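Local coordinates for putative RNase YutE (Bacillus subtilis subsp. subtilis str. 168, PDB 1YLM), which probably acts as the RNase toxin of a putative type VII toxin-antitoxin system, in which its cognate antitoxin would neutralise it, at residues A[2-7]-A[131-136]; A[44-49]-A[90-95]; A[86-91]-A[116-121]. One frame throughout, in Å; residues are numbered along the deposited sequence.

Interaction 1: residues A[2-7]-A[131-136]; sequences YFVDRS and SYLETE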
loop_
_atom_site.group_PDB
_atom_site.type_symbol
_atom_site.label_atom_id
_atom_site.label_comp_id
_atom_site.label_asym_id
_atom_site.label_seq_id
_atom_site.Cartn_x
_atom_site.Cartn_y
_atom_site.Cartn_z
ATOM N N TYR A 2 -15.161 -25.853 -12.410
ATOM C CA TYR A 2 -14.562 -24.694 -11.747
ATOM C C TYR A 2 -13.147 -25.010 -11.294
ATOM O O TYR A 2 -12.916 -26.013 -10.608
ATOM C CB TYR A 2 -15.361 -24.296 -10.515
ATOM C CG TYR A 2 -16.795 -23.957 -10.782
ATOM C CD1 TYR A 2 -17.140 -22.983 -11.724
ATOM C CD2 TYR A 2 -17.810 -24.576 -10.066
ATOM C CE1 TYR A 2 -18.475 -22.660 -11.973
ATOM C CE2 TYR A 2 -19.153 -24.251 -10.294
ATOM C CZ TYR A 2 -19.474 -23.305 -11.255
ATOM O OH TYR A 2 -20.797 -22.976 -11.485
ATOM N N PHE A 3 -12.225 -24.146 -11.685
ATOM C CA PHE A 3 -10.843 -24.202 -11.230
ATOM C C PHE A 3 -10.610 -22.966 -10.365
ATOM O O PHE A 3 -10.430 -21.847 -10.863
ATOM C CB PHE A 3 -9.872 -24.265 -12.408
ATOM C CG PHE A 3 -10.107 -25.453 -13.322
ATOM C CD1 PHE A 3 -11.022 -25.369 -14.375
ATOM C CD2 PHE A 3 -9.430 -26.658 -13.116
ATOM C CE1 PHE A 3 -11.256 -26.469 -15.222
ATOM C CE2 PHE A 3 -9.658 -27.769 -13.953
ATOM C CZ PHE A 3 -10.580 -27.666 -15.007
ATOM N N VAL A 4 -10.650 -23.193 -9.062
ATOM C CA VAL A 4 -10.607 -22.131 -8.074
ATOM C C VAL A 4 -9.253 -22.182 -7.369
ATOM O O VAL A 4 -8.813 -23.257 -6.949
ATOM C CB VAL A 4 -11.791 -22.274 -7.063
ATOM C CG1 VAL A 4 -11.825 -21.114 -6.050
ATOM C CG2 VAL A 4 -13.134 -22.348 -7.814
ATOM N N ASP A 5 -8.592 -21.029 -7.239
ATOM C CA ASP A 5 -7.306 -20.973 -6.536
ATOM C C ASP A 5 -7.526 -21.025 -5.019
ATOM O O ASP A 5 -7.339 -20.050 -4.281
ATOM C CB ASP A 5 -6.470 -19.773 -6.965
ATOM C CG ASP A 5 -4.994 -19.904 -6.546
ATOM O OD1 ASP A 5 -4.639 -20.762 -5.687
ATOM O OD2 ASP A 5 -4.188 -19.126 -7.075
ATOM N N ARG A 6 -7.953 -22.188 -4.563
ATOM C CA ARG A 6 -8.457 -22.315 -3.215
ATOM C C ARG A 6 -7.362 -22.121 -2.172
ATOM O O ARG A 6 -7.619 -21.551 -1.107
ATOM C CB ARG A 6 -9.138 -23.683 -3.028
ATOM C CG ARG A 6 -9.932 -23.777 -1.720
ATOM C CD ARG A 6 -10.744 -25.091 -1.635
ATOM N NE ARG A 6 -11.593 -25.087 -0.446
ATOM C CZ ARG A 6 -12.626 -25.903 -0.245
ATOM N NH1 ARG A 6 -12.955 -26.822 -1.155
ATOM N NH2 ARG A 6 -13.333 -25.799 0.872
ATOM N N SER A 7 -6.166 -22.614 -2.471
ATOM C CA SER A 7 -4.977 -22.386 -1.615
ATOM C C SER A 7 -4.714 -20.884 -1.374
ATOM O O SER A 7 -4.551 -20.453 -0.235
ATOM C CB SER A 7 -3.734 -22.997 -2.269
ATOM O OG SER A 7 -3.866 -24.395 -2.328
ATOM N N SER A 131 -17.985 -20.806 3.401
ATOM C CA SER A 131 -19.265 -21.516 3.184
ATOM C C SER A 131 -19.513 -21.726 1.703
ATOM O O SER A 131 -19.924 -22.799 1.284
ATOM C CB SER A 131 -20.469 -20.762 3.777
ATOM O OG SER A 131 -20.291 -20.502 5.161
ATOM N N TYR A 132 -19.257 -20.693 0.913
ATOM C CA TYR A 132 -19.413 -20.778 -0.527
ATOM C C TYR A 132 -18.478 -21.826 -1.124
ATOM O O TYR A 132 -18.911 -22.665 -1.909
ATOM C CB TYR A 132 -19.176 -19.413 -1.178
ATOM C CG TYR A 132 -19.740 -19.307 -2.576
ATOM C CD1 TYR A 132 -21.038 -18.835 -2.794
ATOM C CD2 TYR A 132 -18.980 -19.689 -3.678
ATOM C CE1 TYR A 132 -21.557 -18.736 -4.092
ATOM C CE2 TYR A 132 -19.481 -19.590 -4.975
ATOM C CZ TYR A 132 -20.765 -19.119 -5.175
ATOM O OH TYR A 132 -21.234 -19.051 -6.466
ATOM N N LEU A 133 -17.207 -21.786 -0.729
ATOM C CA LEU A 133 -16.216 -22.771 -1.162
ATOM C C LEU A 133 -16.648 -24.199 -0.806
ATOM O O LEU A 133 -16.603 -25.106 -1.643
ATOM C CB LEU A 133 -14.848 -22.450 -0.533
ATOM C CG LEU A 133 -14.123 -21.206 -1.074
ATOM C CD1 LEU A 133 -12.891 -20.831 -0.254
ATOM C CD2 LEU A 133 -13.760 -21.417 -2.549
ATOM N N GLU A 134 -17.066 -24.385 0.440
ATOM C CA GLU A 134 -17.475 -25.702 0.932
ATOM C C GLU A 134 -18.711 -26.212 0.197
ATOM O O GLU A 134 -18.780 -27.393 -0.160
ATOM C CB GLU A 134 -17.726 -25.648 2.434
ATOM C CG GLU A 134 -16.434 -25.527 3.268
ATOM C CD GLU A 134 -16.675 -24.952 4.663
ATOM O OE1 GLU A 134 -17.856 -24.707 5.031
ATOM O OE2 GLU A 134 -15.684 -24.745 5.400
ATOM N N THR A 135 -19.672 -25.317 -0.038
ATOM C CA THR A 135 -20.914 -25.660 -0.746
ATOM C C THR A 135 -20.663 -26.026 -2.204
ATOM O O THR A 135 -21.229 -27.003 -2.707
ATOM C CB THR A 135 -21.972 -24.525 -0.628
ATOM O OG1 THR A 135 -22.257 -24.311 0.761
ATOM C CG2 THR A 135 -23.260 -24.892 -1.345
ATOM N N GLU A 136 -19.783 -25.281 -2.874
ATOM C CA GLU A 136 -19.588 -25.464 -4.301
ATOM C C GLU A 136 -18.502 -26.474 -4.664
ATOM O O GLU A 136 -18.595 -27.124 -5.703
ATOM C CB GLU A 136 -19.328 -24.126 -4.991
ATOM C CG GLU A 136 -20.486 -23.148 -4.897
ATOM C CD GLU A 136 -21.754 -23.689 -5.553
ATOM O OE1 GLU A 136 -21.651 -24.362 -6.599
ATOM O OE2 GLU A 136 -22.849 -23.446 -5.010
#
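Arg6 and Leu133 carry most of the contact between the N-terminal residues 2-7 and the last turns of helix 119-137. The arginine leaves its backbone with CG anti to N (chi1 -169°) and stays extended as far as NE, which delivers the flat guanidinium to the side of the other helix. There CB of Leu133 lies over one face of the group, 3.7 Å above its plane and near its border, while the two side chains run antiparallel. Deeper in, the methyl CG1 of Val4 meets CD2 of Leu133 at 4.0 Å, and both residues also pack on Ile9 of helix 6-23. Val4, Leu133 and the face of Arg6 make up the compact, buried part. Toward the surface the contact thins out. The exposed Glu134 places its CG at the guanidinium edge, 3.9 Å from Arg6 NH2, and lies roughly perpendicular to the arginine. Tyr2 comes within 4.5 Å of Glu136 only through CE2 and OE1, an oblique approach between a partly exposed ring and an exposed acid; the tyrosine ring finds a fuller partner in Phe60, which it meets edge-to-face. No hydrogen bond joins the two segments. The charged end of Arg6 is instead held from outside them: NE forms a salt bridge with Glu10, and NH1 donates to the carbonyl oxygens of Gly138 and Ser141. Glu134 is a more distant charge, with OE2 5.2 Å from Arg6 NH2 and the carboxylate plane turned 43° from the guanidinium. The chemistry thus divides one side chain into two roles: Arg6 packs through its flat face against a leucine, while NH1 ties the start of the chain to the C-terminal tail and NE is held by Glu10 within its own helix.

Interaction 2: residues A[44-49]-A[90-95]; sequences LLIECI and KKLIAY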
loop_
_atom_site.group_PDB
_atom_site.type_symbol
_atom_site.label_atom_id
_atom_site.label_comp_id
_atom_site.label_asym_id
_atom_site.label_seq_id
_atom_site.Cartn_x
_atom_site.Cartn_y
_atom_site.Cartn_z
ATOM N N LEU A 44 -4.291 -3.701 4.151
ATOM C CA LEU A 44 -4.325 -5.173 4.071
ATOM C C LEU A 44 -5.736 -5.770 4.053
ATOM O O LEU A 44 -5.992 -6.692 3.275
ATOM C CB LEU A 44 -3.462 -5.808 5.163
ATOM C CG LEU A 44 -1.960 -5.485 5.059
ATOM C CD1 LEU A 44 -1.210 -6.027 6.276
ATOM C CD2 LEU A 44 -1.341 -5.986 3.737
ATOM N N LEU A 45 -6.631 -5.272 4.908
ATOM C CA LEU A 45 -8.025 -5.747 4.932
ATOM C C LEU A 45 -8.675 -5.573 3.550
ATOM O O LEU A 45 -9.271 -6.510 2.998
ATOM C CB LEU A 45 -8.840 -5.005 6.013
ATOM C CG LEU A 45 -8.454 -5.226 7.483
ATOM C CD1 LEU A 45 -9.329 -4.376 8.409
ATOM C CD2 LEU A 45 -8.520 -6.708 7.856
ATOM N N ILE A 46 -8.530 -4.374 2.990
ATOM C CA ILE A 46 -9.081 -4.035 1.663
ATOM C C ILE A 46 -8.508 -4.950 0.561
ATOM O O ILE A 46 -9.267 -5.523 -0.237
ATOM C CB ILE A 46 -8.825 -2.532 1.303
ATOM C CG1 ILE A 46 -9.636 -1.621 2.247
ATOM C CG2 ILE A 46 -9.201 -2.274 -0.168
ATOM C CD1 ILE A 46 -9.255 -0.123 2.204
ATOM N N GLU A 47 -7.180 -5.077 0.520
ATOM C CA GLU A 47 -6.505 -5.888 -0.509
ATOM C C GLU A 47 -6.917 -7.361 -0.443
ATOM O O GLU A 47 -7.140 -7.983 -1.486
ATOM C CB GLU A 47 -4.980 -5.775 -0.422
ATOM C CG GLU A 47 -4.363 -4.440 -0.867
ATOM C CD GLU A 47 -5.021 -3.837 -2.107
ATOM O OE1 GLU A 47 -4.722 -4.234 -3.269
ATOM O OE2 GLU A 47 -5.836 -2.941 -1.902
ATOM N N CYS A 48 -7.015 -7.901 0.775
ATOM C CA CYS A 48 -7.468 -9.271 0.985
ATOM C C CYS A 48 -8.888 -9.465 0.445
ATOM O O CYS A 48 -9.171 -10.489 -0.186
ATOM C CB CYS A 48 -7.466 -9.626 2.465
ATOM S SG CYS A 48 -5.823 -9.924 3.204
ATOM N N ILE A 49 -9.771 -8.496 0.695
ATOM C CA ILE A 49 -11.149 -8.602 0.187
ATOM C C ILE A 49 -11.159 -8.561 -1.338
ATOM O O ILE A 49 -11.815 -9.391 -1.982
ATOM C CB ILE A 49 -12.064 -7.512 0.757
ATOM C CG1 ILE A 49 -12.260 -7.718 2.272
ATOM C CG2 ILE A 49 -13.414 -7.487 0.002
ATOM C CD1 ILE A 49 -12.833 -6.454 2.974
ATOM N N LYS A 90 -18.104 -2.157 0.793
ATOM C CA LYS A 90 -17.821 -1.113 -0.190
ATOM C C LYS A 90 -17.357 0.201 0.462
ATOM O O LYS A 90 -16.505 0.901 -0.085
ATOM C CB LYS A 90 -19.040 -0.838 -1.068
ATOM C CG LYS A 90 -19.298 -1.878 -2.174
ATOM C CD LYS A 90 -20.725 -1.723 -2.729
ATOM C CE LYS A 90 -20.736 -0.921 -3.992
ATOM N NZ LYS A 90 -22.132 -0.814 -4.528
ATOM N N LYS A 91 -17.928 0.538 1.615
ATOM C CA LYS A 91 -17.583 1.797 2.297
ATOM C C LYS A 91 -16.133 1.797 2.786
ATOM O O LYS A 91 -15.462 2.836 2.729
ATOM C CB LYS A 91 -18.552 2.081 3.454
ATOM C CG LYS A 91 -19.987 2.368 2.988
ATOM C CD LYS A 91 -20.958 2.458 4.175
ATOM C CE LYS A 91 -22.409 2.751 3.685
ATOM N NZ LYS A 91 -22.465 3.850 2.698
ATOM N N LEU A 92 -15.644 0.633 3.232
ATOM C CA LEU A 92 -14.225 0.496 3.583
ATOM C C LEU A 92 -13.355 0.538 2.341
ATOM O O LEU A 92 -12.320 1.216 2.314
ATOM C CB LEU A 92 -13.932 -0.804 4.353
ATOM C CG LEU A 92 -12.434 -1.038 4.658
ATOM C CD1 LEU A 92 -11.811 0.069 5.541
ATOM C CD2 LEU A 92 -12.237 -2.402 5.308
ATOM N N ILE A 93 -13.765 -0.205 1.310
ATOM C CA ILE A 93 -13.017 -0.260 0.058
ATOM C C ILE A 93 -12.808 1.132 -0.560
ATOM O O ILE A 93 -11.771 1.411 -1.174
ATOM C CB ILE A 93 -13.719 -1.233 -0.942
ATOM C CG1 ILE A 93 -13.556 -2.685 -0.442
ATOM C CG2 ILE A 93 -13.202 -1.035 -2.379
ATOM C CD1 ILE A 93 -14.536 -3.698 -1.057
ATOM N N ALA A 94 -13.794 2.006 -0.381
ATOM C CA ALA A 94 -13.705 3.378 -0.881
ATOM C C ALA A 94 -12.516 4.147 -0.291
ATOM O O ALA A 94 -12.093 5.153 -0.859
ATOM C CB ALA A 94 -15.022 4.115 -0.626
ATOM N N TYR A 95 -11.961 3.653 0.823
ATOM C CA TYR A 95 -10.767 4.270 1.426
ATOM C C TYR A 95 -9.438 3.892 0.740
ATOM O O TYR A 95 -8.394 4.470 1.033
ATOM C CB TYR A 95 -10.717 4.016 2.953
ATOM C CG TYR A 95 -10.084 5.164 3.714
ATOM C CD1 TYR A 95 -10.779 6.358 3.910
ATOM C CD2 TYR A 95 -8.776 5.069 4.218
ATOM C CE1 TYR A 95 -10.207 7.420 4.597
ATOM C CE2 TYR A 95 -8.182 6.151 4.896
ATOM C CZ TYR A 95 -8.910 7.316 5.084
ATOM O OH TYR A 95 -8.366 8.397 5.762
#
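Ile46 reaches across from helix 32-59 to Leu92 and Ile93 near the end of helix 83-93, and its side chain is the thread of this contact, in which apolar side chains meet and no hydrogen bond crosses. The backbones come close here, with 5.7 Å between CA of Ile46 and CA of Ile93. At CB the chain forks. The CG2 branch, anti to the backbone N, approaches CG1 of Ile93 at 4.4 Å. The CG1 branch, beside the backbone N (chi1 -67°), runs toward Leu92 and touches its CG at 3.7 Å. At the tip, CD1 continues past that leucine to its carbonyl oxygen, 3.3 Å from Leu92 O, and also skirts CB of Tyr95 at 4.5 Å. That carbonyl accepts a backbone hydrogen bond from Tyr95 N, so the methyl lies against an oxygen already engaged in the turn. On one flank CB of Leu45 meets CD2 of Leu92; on another, one turn further along helix 32-59, CG2 of Ile49 packs against CD1 of Ile93 at 4.1 Å. Met72 of helix 71-77 touches both Ile49 and Ile93, and Ile115 of helix 108-117 touches both Leu45 and Leu92, which places the contact within a helical core. The adjacent Glu47 forms a salt bridge with Arg96, the probable active-site arginine, and packs on Tyr103 of the second subunit. With every touching residue buried, cohesion here rests on the fit of branched aliphatic side chains, set directly beside a charged pair at the probable active site.

Interaction 3: residues A[86-91]-A[116-121]; sequences GDELKK and KAHQTA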
loop_
_atom_site.group_PDB
_atom_site.type_symbol
_atom_site.label_atom_id
_atom_site.label_comp_id
_atom_site.label_asym_id
_atom_site.label_seq_id
_atom_site.Cartn_x
_atom_site.Cartn_y
_atom_site.Cartn_z
ATOM N N GLY A 86 -22.326 -6.350 1.563
ATOM C CA GLY A 86 -21.672 -5.792 0.387
ATOM C C GLY A 86 -21.534 -4.279 0.449
ATOM O O GLY A 86 -20.456 -3.740 0.193
ATOM N N ASP A 87 -22.619 -3.602 0.807
ATOM C CA ASP A 87 -22.642 -2.142 0.918
ATOM C C ASP A 87 -21.663 -1.668 1.969
ATOM O O ASP A 87 -20.905 -0.723 1.732
ATOM C CB ASP A 87 -24.054 -1.646 1.267
ATOM C CG ASP A 87 -25.047 -1.814 0.120
ATOM O OD1 ASP A 87 -24.624 -1.946 -1.059
ATOM O OD2 ASP A 87 -26.265 -1.784 0.403
ATOM N N GLU A 88 -21.668 -2.347 3.112
ATOM C CA GLU A 88 -20.753 -2.035 4.215
ATOM C C GLU A 88 -19.297 -2.193 3.797
ATOM O O GLU A 88 -18.477 -1.303 4.021
ATOM C CB GLU A 88 -21.041 -2.920 5.417
ATOM C CG GLU A 88 -22.275 -2.489 6.210
ATOM C CD GLU A 88 -22.282 -3.058 7.601
ATOM O OE1 GLU A 88 -21.384 -2.704 8.394
ATOM O OE2 GLU A 88 -23.188 -3.854 7.916
ATOM N N LEU A 89 -18.978 -3.326 3.170
ATOM C CA LEU A 89 -17.604 -3.570 2.720
ATOM C C LEU A 89 -17.178 -2.556 1.660
ATOM O O LEU A 89 -16.038 -2.098 1.665
ATOM C CB LEU A 89 -17.413 -5.019 2.258
ATOM C CG LEU A 89 -17.607 -6.069 3.379
ATOM C CD1 LEU A 89 -17.415 -7.492 2.863
ATOM C CD2 LEU A 89 -16.732 -5.850 4.596
ATOM N N LYS A 90 -18.104 -2.157 0.793
ATOM C CA LYS A 90 -17.821 -1.113 -0.190
ATOM C C LYS A 90 -17.357 0.201 0.462
ATOM O O LYS A 90 -16.505 0.901 -0.085
ATOM C CB LYS A 90 -19.040 -0.838 -1.068
ATOM C CG LYS A 90 -19.298 -1.878 -2.174
ATOM C CD LYS A 90 -20.725 -1.723 -2.729
ATOM C CE LYS A 90 -20.736 -0.921 -3.992
ATOM N NZ LYS A 90 -22.132 -0.814 -4.528
ATOM N N LYS A 91 -17.928 0.538 1.615
ATOM C CA LYS A 91 -17.583 1.797 2.297
ATOM C C LYS A 91 -16.133 1.797 2.786
ATOM O O LYS A 91 -15.462 2.836 2.729
ATOM C CB LYS A 91 -18.552 2.081 3.454
ATOM C CG LYS A 91 -19.987 2.368 2.988
ATOM C CD LYS A 91 -20.958 2.458 4.175
ATOM C CE LYS A 91 -22.409 2.751 3.685
ATOM N NZ LYS A 91 -22.465 3.850 2.698
ATOM N N LYS A 116 -14.220 0.120 12.473
ATOM C CA LYS A 116 -15.059 -0.203 13.631
ATOM C C LYS A 116 -16.522 -0.319 13.232
ATOM O O LYS A 116 -17.200 -1.284 13.606
ATOM C CB LYS A 116 -14.881 0.805 14.782
ATOM C CG LYS A 116 -15.193 0.192 16.158
ATOM C CD LYS A 116 -13.998 -0.652 16.632
ATOM C CE LYS A 116 -14.338 -1.619 17.749
ATOM N NZ LYS A 116 -13.106 -2.364 18.173
ATOM N N ALA A 117 -16.982 0.639 12.432
ATOM C CA ALA A 117 -18.373 0.694 11.984
ATOM C C ALA A 117 -18.792 -0.558 11.209
ATOM O O ALA A 117 -19.963 -0.919 11.202
ATOM C CB ALA A 117 -18.597 1.928 11.138
ATOM N N HIS A 118 -17.838 -1.192 10.531
ATOM C CA HIS A 118 -18.141 -2.353 9.685
ATOM C C HIS A 118 -17.451 -3.613 10.175
ATOM O O HIS A 118 -17.230 -4.540 9.406
ATOM C CB HIS A 118 -17.802 -2.036 8.221
ATOM C CG HIS A 118 -18.418 -0.753 7.738
ATOM N ND1 HIS A 118 -19.778 -0.521 7.785
ATOM C CD2 HIS A 118 -17.861 0.382 7.252
ATOM C CE1 HIS A 118 -20.035 0.689 7.317
ATOM N NE2 HIS A 118 -18.889 1.261 6.991
ATOM N N GLN A 119 -17.138 -3.661 11.470
ATOM C CA GLN A 119 -16.345 -4.757 11.999
ATOM C C GLN A 119 -17.076 -6.105 11.894
ATOM O O GLN A 119 -16.460 -7.113 11.554
ATOM C CB GLN A 119 -15.887 -4.462 13.434
ATOM C CG GLN A 119 -14.822 -5.436 13.933
ATOM C CD GLN A 119 -14.182 -5.009 15.230
ATOM O OE1 GLN A 119 -14.200 -3.837 15.585
ATOM N NE2 GLN A 119 -13.599 -5.966 15.944
ATOM N N THR A 120 -18.387 -6.123 12.141
ATOM C CA THR A 120 -19.154 -7.371 12.016
ATOM C C THR A 120 -19.136 -7.953 10.581
ATOM O O THR A 120 -18.891 -9.156 10.407
ATOM C CB THR A 120 -20.610 -7.222 12.536
ATOM O OG1 THR A 120 -20.588 -6.881 13.934
ATOM C CG2 THR A 120 -21.372 -8.533 12.378
ATOM N N ALA A 121 -19.394 -7.116 9.575
ATOM C CA ALA A 121 -19.303 -7.531 8.164
ATOM C C ALA A 121 -17.878 -8.001 7.837
ATOM O O ALA A 121 -17.679 -9.004 7.137
ATOM C CB ALA A 121 -19.719 -6.417 7.239
HETATM O O HOH W 1 -20.957 -4.578 10.207
#
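His118 and Glu88 meet through a hydrogen bond, and with Ala121 they contribute most of the surface buried where helix 83-93 faces the break between helices 108-117 and 119-137. Glu88 CG stands opposite its own carbonyl carbon (chi1 -77°) and the chain extends beyond it, bringing OE1 to the edge of the ring. The bond runs from His118 ND1 to Glu88 OE1, 2.8 Å long and nearly straight at 161°. The acceptor lies close to the imidazole plane and offers its anti lone pair, the one away from the other oxygen; the carboxylate and ring planes are 59° apart. Glu88 O lies over the centre of one face, 3.7 Å above the plane, while CB of Ala117 covers the opposite face, so one glutamate supplies both an edge acceptor and a facial neighbour. The aliphatic part of Lys91 passes His118 NE2, its CB 3.6 Å away, and its ammonium lies well beyond the ring, NZ 6.2 Å from NE2. OE1 of Glu88 has a second bond, from a water 2.6 Å away that in turn accepts from Ala121 N at 3.0 Å. Direct and water-mediated bonds therefore converge on a single carboxylate oxygen, which should restrain the rotation of the acid and may polarise the imidazole. The buried Ala121 supplies the apolar side of the contact: its CB touches Leu89 CD2 at 4.0 Å and lies near Glu88 CB as well. Leu89 carries the packing on to Leu122 and Phe125 of helix 119-137. The whole is a His-carboxylate hydrogen bond at a helix-helix junction, with His118 at the N-cap position, joining helix 83-93 to the point where helix 108-117 ends and helix 119-137 begins in the all-helical HepT-like fold.

Overall arrangement
Interactions 2 and 3 form one continuous region, their centres 9 Å apart: both draw on helix 83-93, share Lys90 and Lys91, and touch where Ile49 CD1 lies 4.3 Å from Leu89 CD2. Interaction 2 is the nearer to the probable active site, the side chain of Ile46 being about 4 Å from that of Arg96, whereas Lys91 in interaction 3 is about 11 Å from it. Interaction 1 stands apart, its centre 22 Å from that of interaction 2 and 23 Å from that of interaction 3, and bridges the two chain ends. Helix 119-137 nevertheless links it to interaction 3, running from the histidine junction to the terminal contact.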